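Local atomic coordinates of probable transcriptional regulator (Pseudomonas aeruginosa, PDB entry 2ESN), a protein that is probably a LysR-type transcriptional regulator, pairing a DNA-binding helix-turn-helix domain with a periplasmic-binding-protein-like domain that is likely to sense a small effector. Residues Phe103-Thr108 with Ile151-Gly156; Thr108-Phe113 with Arg254-Ala259; Ala182-Pro187 with Leu260-Gly265; His203-Pro208 with Ala230-Thr235; Arg218-Ser223 with Ala271-Pro276. All blocks are in the same frame, centred on the assembly; numbering follows the deposited sequence.

Interaction 1: residues Phe103-Thr108 with Ile151-Gly156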
# COMPACT_ATOMS: atom_id res chain seq x y z
N PHE C 103 2.15 24.41 3.27
CA PHE C 103 2.08 23.97 1.90
C PHE C 103 3.05 22.82 1.65
O PHE C 103 4.22 22.87 2.08
CB PHE C 103 2.34 25.15 0.94
CG PHE C 103 1.27 26.19 1.01
CD1 PHE C 103 1.29 27.17 2.01
CD2 PHE C 103 0.24 26.17 0.10
CE1 PHE C 103 0.29 28.12 2.13
CE2 PHE C 103 -0.76 27.10 0.16
CZ PHE C 103 -0.73 28.12 1.15
N VAL C 104 2.55 21.77 0.99
CA VAL C 104 3.34 20.53 0.76
C VAL C 104 3.62 20.44 -0.73
O VAL C 104 2.70 20.50 -1.53
CB VAL C 104 2.64 19.23 1.26
CG1 VAL C 104 3.53 17.94 0.98
CG2 VAL C 104 2.28 19.33 2.75
N PHE C 105 4.91 20.43 -1.08
CA PHE C 105 5.31 20.37 -2.47
C PHE C 105 6.11 19.09 -2.68
O PHE C 105 6.84 18.67 -1.80
CB PHE C 105 6.26 21.55 -2.86
CG PHE C 105 5.61 22.90 -2.96
CD1 PHE C 105 5.47 23.51 -4.18
CD2 PHE C 105 5.23 23.61 -1.82
CE1 PHE C 105 4.91 24.81 -4.31
CE2 PHE C 105 4.71 24.95 -1.92
CZ PHE C 105 4.53 25.51 -3.18
N ALA C 106 5.93 18.49 -3.86
CA ALA C 106 6.68 17.34 -4.34
C ALA C 106 7.72 18.00 -5.14
O ALA C 106 7.44 18.92 -5.91
CB ALA C 106 5.83 16.51 -5.28
N ALA C 107 8.95 17.56 -4.97
CA ALA C 107 10.06 18.43 -5.48
C ALA C 107 11.28 17.61 -5.72
O ALA C 107 11.31 16.42 -5.32
CB ALA C 107 10.36 19.53 -4.47
N THR C 108 12.28 18.24 -6.35
CA THR C 108 13.60 17.63 -6.39
C THR C 108 14.63 18.56 -5.68
O THR C 108 14.26 19.65 -5.28
CB THR C 108 14.04 17.40 -7.84
OG1 THR C 108 14.06 18.64 -8.53
CG2 THR C 108 13.10 16.42 -8.54
N ILE C 151 -0.63 16.30 -1.09
CA ILE C 151 0.36 17.19 -1.65
C ILE C 151 -0.46 18.31 -2.34
O ILE C 151 -1.37 18.03 -3.13
CB ILE C 151 1.21 16.43 -2.71
CG1 ILE C 151 2.28 15.57 -2.05
CG2 ILE C 151 1.86 17.33 -3.70
CD1 ILE C 151 2.84 14.44 -2.99
N ASP C 152 -0.13 19.55 -2.01
CA ASP C 152 -0.75 20.72 -2.60
C ASP C 152 -0.27 20.90 -4.03
O ASP C 152 -1.05 21.15 -4.91
CB ASP C 152 -0.45 21.98 -1.73
CG ASP C 152 -1.03 21.87 -0.31
OD1 ASP C 152 -2.25 21.95 -0.16
OD2 ASP C 152 -0.31 21.69 0.68
N PHE C 153 1.04 20.74 -4.25
CA PHE C 153 1.65 21.09 -5.52
C PHE C 153 2.83 20.18 -5.87
O PHE C 153 3.42 19.57 -5.01
CB PHE C 153 2.24 22.52 -5.46
CG PHE C 153 1.24 23.61 -5.26
CD1 PHE C 153 1.08 24.17 -4.00
CD2 PHE C 153 0.51 24.10 -6.32
CE1 PHE C 153 0.17 25.23 -3.80
CE2 PHE C 153 -0.45 25.12 -6.12
CZ PHE C 153 -0.60 25.71 -4.88
N ALA C 154 3.21 20.17 -7.14
CA ALA C 154 4.39 19.43 -7.57
C ALA C 154 5.19 20.35 -8.44
O ALA C 154 4.64 21.25 -9.07
CB ALA C 154 4.00 18.14 -8.30
N LEU C 155 6.51 20.15 -8.46
CA LEU C 155 7.40 21.00 -9.26
C LEU C 155 8.15 20.15 -10.27
O LEU C 155 8.48 19.00 -9.99
CB LEU C 155 8.45 21.67 -8.33
CG LEU C 155 7.95 22.48 -7.13
CD1 LEU C 155 9.13 23.06 -6.30
CD2 LEU C 155 7.05 23.64 -7.62
N GLY C 156 8.44 20.72 -11.44
CA GLY C 156 9.27 20.04 -12.45
C GLY C 156 9.16 20.79 -13.77
O GLY C 156 8.71 21.91 -13.80
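The carboxylate of D152 reaches across to the backbone of V104, its OD2 accepting the V104 N-H at 2.9 Å through the anti lone pair. With CG beside its own backbone N (chi1 -62°), D152 folds its acid back along the chain, and V104 O accepts a weak bond from D152 N and a better-aligned one from F153 N at 3.2 Å. OD1 is spoken for by R101, in a salt bridge, and by H294, so both oxygens of this buried acid are engaged. From there the chains run as parallel strands: A106 N donates to F153 O, and L155 N to A106 O, each at 3.0 Å. One face of the sheet carries F105 and F153, whose rings lie side by side with planes at 26° but are slid apart, the centroids 5.2 Å from each other. F153 CD1 sits over the rim of one F105 face, while L155 CD2 meets the F105 edge at 3.8 Å from CD1. On the opposite face A106 CB rests 3.9 Å from A154 CB, and V104 CG1 crosses I151 CG1 at 4.0 Å. In this parallel, Rossmann-like core of the effector-domain fold, the strand of F103-A107 is flanked on its far side by strand 131-136, strand 278-285 pairs with strand 153-157, and M297 of helix 293-303 covers the phenylalanine face.

Interaction 2: residues Thr108-Phe113 with Arg254-Ala259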
# COMPACT_ATOMS: atom_id res chain seq x y z
N THR C 108 12.28 18.24 -6.35
CA THR C 108 13.60 17.63 -6.39
C THR C 108 14.63 18.56 -5.68
O THR C 108 14.26 19.65 -5.28
CB THR C 108 14.04 17.40 -7.84
OG1 THR C 108 14.06 18.64 -8.53
CG2 THR C 108 13.10 16.42 -8.54
N ASP C 109 15.89 18.14 -5.54
CA ASP C 109 16.88 19.08 -5.06
C ASP C 109 16.97 20.28 -6.01
O ASP C 109 17.05 21.39 -5.56
CB ASP C 109 18.24 18.40 -4.78
CG ASP C 109 19.14 18.39 -5.98
OD1 ASP C 109 18.63 18.07 -7.08
OD2 ASP C 109 20.32 18.76 -5.82
N TYR C 110 16.88 20.09 -7.31
CA TYR C 110 16.99 21.24 -8.20
C TYR C 110 15.86 22.24 -8.03
O TYR C 110 16.09 23.42 -7.97
CB TYR C 110 17.18 20.87 -9.68
CG TYR C 110 17.22 22.10 -10.52
CD1 TYR C 110 18.14 23.07 -10.27
CD2 TYR C 110 16.32 22.31 -11.55
CE1 TYR C 110 18.20 24.25 -10.99
CE2 TYR C 110 16.37 23.49 -12.30
CZ TYR C 110 17.31 24.47 -11.98
OH TYR C 110 17.37 25.69 -12.64
N THR C 111 14.62 21.78 -7.96
CA THR C 111 13.49 22.68 -7.93
C THR C 111 13.37 23.31 -6.51
O THR C 111 12.95 24.44 -6.36
CB THR C 111 12.15 21.99 -8.40
OG1 THR C 111 11.93 20.78 -7.65
CG2 THR C 111 12.15 21.66 -9.93
N ALA C 112 13.75 22.58 -5.49
CA ALA C 112 13.83 23.18 -4.15
C ALA C 112 14.86 24.34 -4.15
O ALA C 112 14.59 25.45 -3.65
CB ALA C 112 14.20 22.10 -3.10
N PHE C 113 16.02 24.07 -4.75
CA PHE C 113 17.02 25.10 -4.91
C PHE C 113 16.55 26.30 -5.68
O PHE C 113 16.90 27.46 -5.31
CB PHE C 113 18.30 24.49 -5.56
CG PHE C 113 19.19 25.53 -6.25
CD1 PHE C 113 20.14 26.24 -5.55
CD2 PHE C 113 19.04 25.79 -7.60
CE1 PHE C 113 20.95 27.17 -6.22
CE2 PHE C 113 19.81 26.72 -8.24
CZ PHE C 113 20.80 27.41 -7.56
N ARG C 254 21.65 25.57 -16.12
CA ARG C 254 22.54 26.72 -15.99
C ARG C 254 22.38 27.52 -14.67
O ARG C 254 23.37 27.90 -14.00
CB ARG C 254 22.45 27.61 -17.24
CG ARG C 254 23.52 28.75 -17.25
CD ARG C 254 23.22 29.71 -18.41
NE ARG C 254 24.20 30.82 -18.53
CZ ARG C 254 24.09 32.07 -18.01
NH1 ARG C 254 25.04 32.97 -18.21
NH2 ARG C 254 23.06 32.45 -17.25
N HIS C 255 21.15 27.70 -14.23
CA HIS C 255 20.92 28.41 -13.00
C HIS C 255 21.68 27.73 -11.88
O HIS C 255 22.25 28.41 -11.06
CB HIS C 255 19.41 28.39 -12.67
CG HIS C 255 19.01 29.26 -11.50
ND1 HIS C 255 19.23 30.63 -11.48
CD2 HIS C 255 18.36 28.97 -10.35
CE1 HIS C 255 18.74 31.13 -10.36
NE2 HIS C 255 18.22 30.14 -9.65
N ALA C 256 21.67 26.38 -11.81
CA ALA C 256 22.39 25.67 -10.74
C ALA C 256 23.94 25.66 -10.91
O ALA C 256 24.74 25.85 -9.95
CB ALA C 256 21.83 24.24 -10.54
N ALA C 257 24.38 25.40 -12.14
CA ALA C 257 25.79 25.33 -12.43
C ALA C 257 26.43 26.70 -12.15
O ALA C 257 27.53 26.78 -11.56
CB ALA C 257 26.00 24.91 -13.94
N ARG C 258 25.78 27.79 -12.58
CA ARG C 258 26.28 29.14 -12.20
C ARG C 258 26.41 29.39 -10.72
O ARG C 258 27.37 29.99 -10.31
CB ARG C 258 25.41 30.24 -12.77
CG ARG C 258 25.51 30.35 -14.26
CD ARG C 258 24.59 31.47 -14.77
NE ARG C 258 25.44 32.57 -15.22
CZ ARG C 258 25.92 33.54 -14.44
NH1 ARG C 258 26.72 34.46 -14.99
NH2 ARG C 258 25.61 33.63 -13.14
N ALA C 259 25.44 28.95 -9.92
CA ALA C 259 25.51 29.09 -8.45
C ALA C 259 26.67 28.30 -7.80
O ALA C 259 27.19 28.63 -6.71
CB ALA C 259 24.19 28.65 -7.84
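F113 lays the CE2-CZ end of its ring against H255, A256 and A259, three residues of one helix. This is helix-helix packing within the periplasmic-binding-protein-like domain: the short segments 109-113 and 254-259 run at 76° to each other, and with axes 10.7 Å apart they meet through long aromatic side chains rather than backbone to backbone. CG of F113 lies anti to the backbone N (chi1 158°), which swings the ring toward helix 254-264. Its CE2 comes within 3.4 Å of H255 CD2, the two ring planes inclined at 53°, and its CZ touches A259 CB at 3.6 Å. The small side chains of A256 and A259 let the phenyl ring settle close to the helix surface, where CE2 is also 3.7 Å from A256 CA. One turn earlier, Y110 follows the same course beside F113 and lays CE1 against A256 CB at 3.7 Å. No hydrogen bond joins the two helices; Y110 OH bonds to Y278 OH, and the H255 backbone N to D176. The cluster continues into the subunit interface, where F241 of the second subunit meets the F113 ring edge-to-face and also packs on A259. At the far end of the tyrosine, its OH passes H255 CB at 3.4 Å, the two side chains crossing at about a right angle.

Interaction 3: residues Ala182-Pro187 with Leu260-Gly265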
# COMPACT_ATOMS: atom_id res chain seq x y z
N ALA C 182 32.32 21.05 -16.72
CA ALA C 182 33.51 20.22 -16.44
C ALA C 182 34.25 20.88 -15.33
O ALA C 182 34.04 22.05 -15.09
CB ALA C 182 34.40 20.18 -17.64
N ARG C 183 35.15 20.13 -14.67
CA ARG C 183 36.10 20.78 -13.78
C ARG C 183 36.79 21.92 -14.57
O ARG C 183 36.94 21.87 -15.83
CB ARG C 183 37.12 19.79 -13.22
CG ARG C 183 38.05 19.08 -14.25
CD ARG C 183 39.40 18.93 -13.60
NE ARG C 183 39.35 18.02 -12.49
CZ ARG C 183 39.74 18.21 -11.23
NH1 ARG C 183 39.59 17.18 -10.42
NH2 ARG C 183 40.24 19.35 -10.78
N ARG C 184 37.15 22.98 -13.85
CA ARG C 184 37.70 24.16 -14.46
C ARG C 184 38.95 23.85 -15.30
O ARG C 184 39.12 24.36 -16.40
CB ARG C 184 38.10 25.18 -13.38
CG ARG C 184 38.47 26.54 -14.06
CD ARG C 184 38.56 27.69 -13.06
NE ARG C 184 37.19 28.10 -12.74
CZ ARG C 184 36.61 28.09 -11.54
NH1 ARG C 184 37.31 27.74 -10.43
NH2 ARG C 184 35.33 28.46 -11.48
N ASP C 185 39.83 23.04 -14.75
CA ASP C 185 41.02 22.56 -15.52
C ASP C 185 40.89 21.08 -15.96
O ASP C 185 41.49 20.22 -15.38
CB ASP C 185 42.26 22.71 -14.67
CG ASP C 185 42.53 24.19 -14.32
OD1 ASP C 185 42.24 25.12 -15.10
OD2 ASP C 185 42.97 24.42 -13.22
N HIS C 186 40.08 20.82 -16.97
CA HIS C 186 39.84 19.44 -17.41
C HIS C 186 41.04 19.09 -18.33
O HIS C 186 41.41 19.91 -19.17
CB HIS C 186 38.53 19.41 -18.18
CG HIS C 186 38.09 18.03 -18.58
ND1 HIS C 186 38.67 17.32 -19.61
CD2 HIS C 186 37.10 17.24 -18.09
CE1 HIS C 186 38.10 16.12 -19.69
NE2 HIS C 186 37.13 16.06 -18.80
N PRO C 187 41.61 17.86 -18.21
CA PRO C 187 42.84 17.62 -19.01
C PRO C 187 42.67 17.72 -20.51
O PRO C 187 43.66 17.92 -21.20
CB PRO C 187 43.35 16.24 -18.55
CG PRO C 187 42.10 15.52 -17.95
CD PRO C 187 41.22 16.69 -17.40
N LEU C 260 27.07 27.21 -8.43
CA LEU C 260 28.13 26.43 -7.84
C LEU C 260 29.48 26.54 -8.56
O LEU C 260 30.40 25.86 -8.17
CB LEU C 260 27.69 24.96 -7.68
CG LEU C 260 26.68 24.70 -6.54
CD1 LEU C 260 26.44 23.17 -6.33
CD2 LEU C 260 27.17 25.36 -5.22
N ALA C 261 29.59 27.35 -9.62
CA ALA C 261 30.79 27.36 -10.49
C ALA C 261 32.05 27.57 -9.65
O ALA C 261 33.08 26.83 -9.77
CB ALA C 261 30.64 28.42 -11.59
N GLU C 262 31.98 28.51 -8.74
CA GLU C 262 33.17 28.76 -7.87
C GLU C 262 33.36 27.76 -6.77
O GLU C 262 34.46 27.28 -6.56
CB GLU C 262 33.08 30.17 -7.26
CG GLU C 262 33.72 31.20 -8.12
CD GLU C 262 35.25 31.11 -8.05
OE1 GLU C 262 35.81 30.57 -7.04
OE2 GLU C 262 35.89 31.58 -9.02
N ALA C 263 32.30 27.51 -6.03
CA ALA C 263 32.34 26.51 -4.94
C ALA C 263 32.89 25.15 -5.38
O ALA C 263 33.62 24.51 -4.60
CB ALA C 263 30.96 26.31 -4.39
N ALA C 264 32.48 24.67 -6.59
CA ALA C 264 32.92 23.32 -6.99
C ALA C 264 34.11 23.37 -7.98
O ALA C 264 34.58 22.31 -8.41
CB ALA C 264 31.78 22.52 -7.58
N GLY C 265 34.56 24.56 -8.36
CA GLY C 265 35.68 24.70 -9.35
C GLY C 265 35.25 24.28 -10.77
O GLY C 265 35.81 23.32 -11.33
O HOH W 1 36.93 27.71 -7.61
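The guanidinium of R184 lies with one face over G265, whose C sits 3.9 Å above the plane and toward its rim, while a water lies at the edge, in the plane of the group. That water accepts from R184 NH1 at 2.8 Å and donates to both E262 O and E262 OE1, tying the arginine to the weakly bonded last turn of the helix. R184 NH2 adds only a weak bond to A261 O. The E262 carboxylate is near but not paired: OE2 is 4.0 Å from R184 NH2 and well out of the guanidinium plane, so the two charges probably attract without a directed bond. A bend at chi3 (-78°) brings the planar group back over the glycine. At the backbone, R184 N donates to G265 O at 2.9 Å. G265 has positive phi and ends the helix in a Schellman motif; R184 NH1 lies 3.6 Å from its CA. The contact thus joins the exit of strand 168-183 to the C-terminal end of helix 254-264, at the protein surface, just where the chain enters strand 266-269, the antiparallel neighbour that bonds to A182 through A267.

Interaction 4: residues His203-Pro208 with Ala230-Thr235; sequences HAVVTP and AVQLPT
A230, where the chain turns a corner, opens the pairing by donating its N-H to H203 O at 2.9 Å. V231 follows with its carbonyl, which accepts V205 N at 2.8 Å, while its side chain shares a face of the sheet with A204, V206 and L233. Q232 lies on the other face beside V205, its CG 4.2 Å from V205 CB, and its CA-H points at V205 O. L233 bonds in both directions: its N donates to V205 O at 2.9 Å, and its O takes T207 N at 2.8 Å. The L233 side chain adopts chi1 63°, between the backbone N and the carbonyl carbon, which turns CD2 back to within 3.6 Å of V205 O. P234 then lays its CB against T207 O at 3.6 Å and stays close to P208, and T235 leads into helix 236-244. These are the two parallel strands of a beta-alpha-beta unit, connected through helix 215-221. V206 packs against V236 and A239 of helix 236-244, and the outer edge at V231 and Q232 pairs in parallel with a strand of the second subunit, so the sheet continues across the interface. Because four main-chain bonds carry the contact and the strand side chains alternate between the two faces of the sheet, the register is set chiefly by backbone hydrogen bonding, with P234 finishing the ladder through a CA-H...O contact to T207 O and packing on P208.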
# COMPACT_ATOMS: atom_id res chain seq x y z
N HIS C 203 30.42 10.49 -18.14
CA HIS C 203 29.40 11.46 -17.86
C HIS C 203 28.73 11.20 -16.53
O HIS C 203 28.55 10.03 -16.13
CB HIS C 203 28.36 11.50 -18.97
CG HIS C 203 28.87 12.07 -20.24
ND1 HIS C 203 28.66 13.38 -20.60
CD2 HIS C 203 29.59 11.51 -21.24
CE1 HIS C 203 29.24 13.60 -21.77
NE2 HIS C 203 29.79 12.48 -22.18
N ALA C 204 28.39 12.29 -15.81
CA ALA C 204 27.58 12.18 -14.60
C ALA C 204 26.17 12.50 -15.04
O ALA C 204 25.96 13.39 -15.82
CB ALA C 204 28.03 13.16 -13.53
N VAL C 205 25.17 11.78 -14.53
CA VAL C 205 23.81 11.99 -15.05
C VAL C 205 22.83 12.08 -13.89
O VAL C 205 22.94 11.33 -12.92
CB VAL C 205 23.42 10.80 -16.01
CG1 VAL C 205 21.98 10.87 -16.40
CG2 VAL C 205 24.31 10.86 -17.28
N VAL C 206 21.95 13.05 -13.96
CA VAL C 206 21.01 13.31 -12.89
C VAL C 206 19.66 12.63 -13.21
O VAL C 206 19.05 12.92 -14.21
CB VAL C 206 20.85 14.82 -12.68
CG1 VAL C 206 19.76 15.11 -11.61
CG2 VAL C 206 22.17 15.46 -12.23
N THR C 207 19.21 11.73 -12.35
CA THR C 207 18.00 10.94 -12.54
C THR C 207 17.17 11.12 -11.25
O THR C 207 17.28 10.31 -10.36
CB THR C 207 18.35 9.46 -12.71
OG1 THR C 207 19.27 9.08 -11.69
CG2 THR C 207 19.06 9.25 -13.99
N PRO C 208 16.38 12.19 -11.16
CA PRO C 208 15.75 12.61 -9.91
C PRO C 208 14.68 11.63 -9.45
O PRO C 208 14.41 11.55 -8.26
CB PRO C 208 15.07 13.93 -10.26
CG PRO C 208 15.64 14.35 -11.58
CD PRO C 208 16.00 13.07 -12.29
N ALA C 230 29.28 7.23 -16.16
CA ALA C 230 29.98 6.72 -14.98
C ALA C 230 29.12 6.70 -13.71
O ALA C 230 29.24 5.79 -12.91
CB ALA C 230 31.23 7.55 -14.74
N VAL C 231 28.29 7.73 -13.50
CA VAL C 231 27.48 7.85 -12.28
C VAL C 231 26.10 8.40 -12.63
O VAL C 231 26.00 9.36 -13.39
CB VAL C 231 28.16 8.86 -11.24
CG1 VAL C 231 27.38 8.92 -9.91
CG2 VAL C 231 29.63 8.48 -10.96
N GLN C 232 25.04 7.82 -12.03
CA GLN C 232 23.71 8.41 -12.02
C GLN C 232 23.41 8.76 -10.58
O GLN C 232 23.76 8.00 -9.67
CB GLN C 232 22.65 7.41 -12.52
CG GLN C 232 22.73 7.18 -14.02
CD GLN C 232 21.87 5.97 -14.52
OE1 GLN C 232 21.38 5.97 -15.67
NE2 GLN C 232 21.78 4.93 -13.71
N LEU C 233 22.77 9.90 -10.36
CA LEU C 233 22.38 10.29 -8.97
C LEU C 233 21.23 11.24 -9.12
O LEU C 233 21.02 11.78 -10.20
CB LEU C 233 23.54 10.96 -8.17
CG LEU C 233 24.15 12.30 -8.63
CD1 LEU C 233 25.12 12.87 -7.53
CD2 LEU C 233 24.90 12.17 -9.99
N PRO C 234 20.41 11.35 -8.08
CA PRO C 234 19.18 12.12 -8.18
C PRO C 234 19.38 13.62 -7.92
O PRO C 234 18.45 14.41 -8.15
CB PRO C 234 18.30 11.48 -7.06
CG PRO C 234 19.16 10.46 -6.37
CD PRO C 234 20.55 10.64 -6.79
N THR C 235 20.56 14.01 -7.43
CA THR C 235 20.86 15.39 -6.97
C THR C 235 21.77 16.11 -8.00
O THR C 235 22.93 15.71 -8.13
CB THR C 235 21.92 15.37 -5.82
OG1 THR C 235 21.96 14.14 -5.10
CG2 THR C 235 21.96 16.55 -5.00

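Interaction 5: residues Arg218-Ser223 with Ala271-Pro276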
# COMPACT_ATOMS: atom_id res chain seq x y z
N ARG C 218 17.75 10.49 -23.45
CA ARG C 218 16.53 10.52 -24.27
C ARG C 218 16.76 11.42 -25.48
O ARG C 218 16.75 10.93 -26.62
CB ARG C 218 15.35 11.00 -23.40
CG ARG C 218 14.36 9.88 -22.93
CD ARG C 218 13.50 10.30 -21.68
NE ARG C 218 14.19 9.77 -20.51
CZ ARG C 218 14.54 10.42 -19.39
NH1 ARG C 218 14.18 11.68 -19.14
NH2 ARG C 218 15.21 9.73 -18.48
N LEU C 219 17.02 12.72 -25.25
CA LEU C 219 17.37 13.67 -26.31
C LEU C 219 18.47 13.23 -27.29
O LEU C 219 18.33 13.44 -28.51
CB LEU C 219 17.72 15.06 -25.72
CG LEU C 219 18.13 16.30 -26.56
CD1 LEU C 219 18.57 17.43 -25.69
CD2 LEU C 219 19.31 16.03 -27.41
N LEU C 220 19.58 12.66 -26.79
CA LEU C 220 20.75 12.36 -27.63
C LEU C 220 20.45 11.16 -28.51
O LEU C 220 20.90 11.09 -29.65
CB LEU C 220 21.99 12.03 -26.78
CG LEU C 220 22.85 13.17 -26.21
CD1 LEU C 220 23.91 12.60 -25.28
CD2 LEU C 220 23.49 13.93 -27.37
N ALA C 221 19.70 10.20 -27.96
CA ALA C 221 19.38 8.95 -28.67
C ALA C 221 18.57 9.27 -29.95
O ALA C 221 18.75 8.61 -30.99
CB ALA C 221 18.66 7.95 -27.73
N ARG C 222 17.75 10.32 -29.88
CA ARG C 222 16.99 10.84 -31.03
C ARG C 222 17.81 11.43 -32.16
O ARG C 222 17.25 12.01 -33.09
CB ARG C 222 16.02 11.92 -30.57
CG ARG C 222 14.67 11.39 -30.21
CD ARG C 222 13.70 12.50 -29.92
NE ARG C 222 13.69 12.78 -28.49
CZ ARG C 222 14.06 13.94 -27.94
NH1 ARG C 222 14.45 14.94 -28.74
NH2 ARG C 222 14.02 14.11 -26.61
N SER C 223 19.13 11.32 -32.06
CA SER C 223 20.02 11.74 -33.13
C SER C 223 21.00 10.63 -33.29
O SER C 223 22.03 10.81 -33.92
CB SER C 223 20.74 13.06 -32.80
OG SER C 223 19.82 14.14 -32.61
N ALA C 271 26.31 23.53 -24.87
CA ALA C 271 26.28 22.18 -25.34
C ALA C 271 26.63 22.15 -26.83
O ALA C 271 26.14 23.00 -27.58
CB ALA C 271 24.90 21.57 -25.13
N PRO C 272 27.41 21.15 -27.27
CA PRO C 272 27.67 20.96 -28.68
C PRO C 272 26.53 20.25 -29.48
O PRO C 272 26.80 19.64 -30.51
CB PRO C 272 28.90 20.06 -28.64
CG PRO C 272 28.68 19.20 -27.48
CD PRO C 272 28.11 20.13 -26.46
N PHE C 273 25.29 20.33 -29.01
CA PHE C 273 24.12 19.81 -29.72
C PHE C 273 22.93 20.63 -29.23
O PHE C 273 23.05 21.42 -28.27
CB PHE C 273 23.92 18.29 -29.46
CG PHE C 273 24.02 17.90 -28.02
CD1 PHE C 273 22.87 17.75 -27.23
CD2 PHE C 273 25.25 17.64 -27.44
CE1 PHE C 273 22.96 17.39 -25.88
CE2 PHE C 273 25.35 17.26 -26.06
CZ PHE C 273 24.22 17.16 -25.29
N ASP C 274 21.78 20.46 -29.88
CA ASP C 274 20.62 21.30 -29.59
C ASP C 274 19.89 20.72 -28.40
O ASP C 274 19.55 19.54 -28.41
CB ASP C 274 19.63 21.33 -30.80
CG ASP C 274 20.25 21.92 -32.07
OD1 ASP C 274 21.15 22.79 -31.96
OD2 ASP C 274 19.81 21.50 -33.20
N ILE C 275 19.62 21.55 -27.39
CA ILE C 275 18.73 21.16 -26.28
C ILE C 275 17.68 22.23 -26.12
O ILE C 275 18.02 23.38 -25.98
CB ILE C 275 19.50 21.06 -24.92
CG1 ILE C 275 20.79 20.23 -25.06
CG2 ILE C 275 18.60 20.43 -23.85
CD1 ILE C 275 21.87 20.45 -23.85
N PRO C 276 16.38 21.87 -26.20
CA PRO C 276 15.36 22.88 -25.83
C PRO C 276 15.57 23.51 -24.43
O PRO C 276 15.99 22.81 -23.50
CB PRO C 276 14.04 22.10 -25.84
CG PRO C 276 14.32 20.69 -26.39
CD PRO C 276 15.80 20.61 -26.72
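The last turn of helix 215-221, the crossover helix of a beta-alpha-beta unit, rests here on the loop between strands 266-269 and 278-285, within the effector-domain fold. L220 and F273 make the most directional contact: CD2 of the leucine stands over the centre of the phenyl ring, 3.7 Å from its centroid and 7° off the normal, a CH-pi interaction. A chi1 of 47° tucks the F273 ring over its own main chain, and this brings it up against the helix with a face turned to the methyl. L219 reaches the loop beside it. Its chi1 of -179° carries CG away from its own amide nitrogen; CD2 lies 4.0 Å from F273 CD1, CD1 is 3.5 Å from I275 CG2, and both methyls approach D274 O. The L219 and I275 side chains cross at about a right angle, and P276 CD closes the outer end at 4.3 Å from the same L219 CD1. Y198 of helix 195-199 meets F273 edge-to-face and also touches L220, while I216, a turn earlier on the helix, packs on both F273 and I275. No hydrogen bond spans the two segments. Attachment of the helix end to the loop therefore rests on dispersion and shape, with a single ring face offering the one clearly oriented element, whereas R218 and R222 spend their charges on E159 and E160.

How the interactions relate
Interactions 1, 2 and 4 are buried, whereas 3 and 5 lie at the surface. Both strand pairings, 1 and 4, belong to one large mixed sheet and rely on parallel backbone bonds, but interaction 1 adds a buried carboxylate and a phenylalanine pair, and in 4 the sheet runs on into the second subunit, which 2, 3 and 5 also touch, while 1 does not. Interaction 2 follows directly from 1 through the shared T108, which also packs against P208 of interaction 4. Helix 254-264 serves both 2 and 3: its first turns are held by aromatic packing, its last by polar and water-mediated bonds. Interaction 5 rests on the helix linking the two strands of interaction 4, has no hydrogen bond and is held by apolar side chains.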